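Local structure of rhamnose ABC transporter, periplasmic rhamnose-binding protein (Kribbella flavida, 4KVF) at residues 265-268 against 269-272. The protein probably binds a sugar, perhaps rhamnose, as the solute-binding component of an ABC transporter. Residues are numbered along the deposited sequence; the frame is centred on the assembly and turned at random.
Sequences RQYV and KDGT
Lys269 N gives a straight backbone hydrogen bond to Arg265 O (2.8 Å, 176°) within helix 261-269, whereas Asp270 N reaches Gln266 O and Thr272 N reaches Tyr267 O only weakly; Gly271 N turns back to Val268 O, approaching from above the carbonyl plane. This is a worked example of how a helix ends in a Schellman motif, with Gly271 at positive phi (90°), where a side chain would be jammed against the preceding carbonyl oxygen. An Asx turn is built onto the same cap. CG of Asp270 lies between the backbone N and the carbonyl carbon (chi1 79°), and OD1 is gripped twice from one face of the carboxylate plane, by Thr272 N (3.1 Å) and Thr272 OG1 (2.9 Å). The other oxygen, OD2, bonds to Ser245 OG of helix 234-245 and passes the Tyr267 ring obliquely, 4.2 Å from CD1. Arg265 and Lys269 run alongside each other in the same direction, Lys269 CE resting 3.6 Å from Arg265 CG. Their like charges stay apart, and Asp338 probably tempers both, through a salt bridge to Arg265 NH2 and a weak, long ion pair with Lys269 NZ. Arg265 NH2 also bonds to Ile337 O, and NH1 to Phe340 O. Trimming Arg265 to an alanine would probably leave the Lys269 chain without its aliphatic support and Asp338 and both carbonyls without their guanidinium partner. Gln266 CG lies over the centre of one Tyr267 face. Tyr267 and Thr272 pack on helix 234-245, while Val268 meets Ala334 and Ile337, so the cap lies between that helix and the C-terminal residues around 334-340, and the chain then runs on to strand 276-278.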
loop_
_atom_site.group_PDB
_atom_site.type_symbol
_atom_site.label_atom_id
_atom_site.label_comp_id
_atom_site.label_asym_id
_atom_site.label_seq_id
_atom_site.Cartn_x
_atom_site.Cartn_y
_atom_site.Cartn_z
ATOM N N ARG A 265 -16.944 2.845 4.492
ATOM C CA ARG A 265 -17.849 3.933 4.130
ATOM C C ARG A 265 -19.010 4.092 5.116
ATOM O O ARG A 265 -19.271 5.197 5.601
ATOM C CB ARG A 265 -18.366 3.780 2.691
ATOM C CG ARG A 265 -19.132 4.999 2.185
ATOM C CD ARG A 265 -19.659 4.792 0.770
ATOM N NE ARG A 265 -18.780 3.939 -0.026
ATOM C CZ ARG A 265 -17.692 4.361 -0.656
ATOM N NH1 ARG A 265 -16.954 3.505 -1.352
ATOM N NH2 ARG A 265 -17.333 5.633 -0.578
ATOM N N GLN A 266 -19.678 2.991 5.450
ATOM C CA GLN A 266 -20.827 3.082 6.352
ATOM C C GLN A 266 -20.459 3.648 7.721
ATOM O O GLN A 266 -21.290 4.283 8.376
ATOM C CB GLN A 266 -21.548 1.738 6.506
ATOM C CG GLN A 266 -20.731 0.656 7.183
ATOM C CD GLN A 266 -21.599 -0.409 7.829
ATOM O OE1 GLN A 266 -22.631 -0.107 8.443
ATOM N NE2 GLN A 266 -21.189 -1.668 7.690
ATOM N N TYR A 267 -19.217 3.427 8.147
ATOM C CA TYR A 267 -18.759 3.919 9.445
ATOM C C TYR A 267 -18.301 5.380 9.378
ATOM O O TYR A 267 -18.345 6.109 10.373
ATOM C CB TYR A 267 -17.680 2.990 10.028
ATOM C CG TYR A 267 -18.197 1.582 10.187
ATOM C CD1 TYR A 267 -19.224 1.308 11.076
ATOM C CD2 TYR A 267 -17.691 0.533 9.427
ATOM C CE1 TYR A 267 -19.729 0.037 11.216
ATOM C CE2 TYR A 267 -18.197 -0.756 9.565
ATOM C CZ TYR A 267 -19.214 -0.990 10.465
ATOM O OH TYR A 267 -19.734 -2.250 10.623
ATOM N N VAL A 268 -17.877 5.803 8.195
ATOM C CA VAL A 268 -17.558 7.204 7.966
ATOM C C VAL A 268 -18.847 8.023 7.863
ATOM O O VAL A 268 -19.001 9.061 8.518
ATOM C CB VAL A 268 -16.690 7.372 6.703
ATOM C CG1 VAL A 268 -16.552 8.834 6.337
ATOM C CG2 VAL A 268 -15.324 6.745 6.928
ATOM N N LYS A 269 -19.787 7.531 7.063
ATOM C CA LYS A 269 -21.063 8.216 6.873
ATOM C C LYS A 269 -21.915 8.275 8.146
ATOM O O LYS A 269 -22.744 9.179 8.293
ATOM C CB LYS A 269 -21.840 7.599 5.701
ATOM C CG LYS A 269 -21.137 7.766 4.350
ATOM C CD LYS A 269 -21.992 7.285 3.180
ATOM C CE LYS A 269 -21.414 7.738 1.837
ATOM N NZ LYS A 269 -21.165 9.205 1.755
ATOM N N ASP A 270 -21.717 7.336 9.072
ATOM C CA ASP A 270 -22.511 7.360 10.308
ATOM C C ASP A 270 -21.818 8.082 11.475
ATOM O O ASP A 270 -22.379 8.195 12.563
ATOM C CB ASP A 270 -23.074 5.967 10.694
ATOM C CG ASP A 270 -22.043 5.046 11.365
ATOM O OD1 ASP A 270 -20.865 5.429 11.530
ATOM O OD2 ASP A 270 -22.426 3.913 11.730
ATOM N N GLY A 271 -20.604 8.576 11.231
ATOM C CA GLY A 271 -19.899 9.389 12.210
ATOM C C GLY A 271 -19.008 8.645 13.197
ATOM O O GLY A 271 -18.446 9.252 14.112
ATOM N N THR A 272 -18.875 7.336 13.029
ATOM C CA THR A 272 -18.047 6.548 13.940
ATOM C C THR A 272 -16.573 6.828 13.680
ATOM O O THR A 272 -15.769 6.964 14.613
ATOM C CB THR A 272 -18.307 5.039 13.782
ATOM O OG1 THR A 272 -19.683 4.762 14.069
ATOM C CG2 THR A 272 -17.423 4.238 14.730
#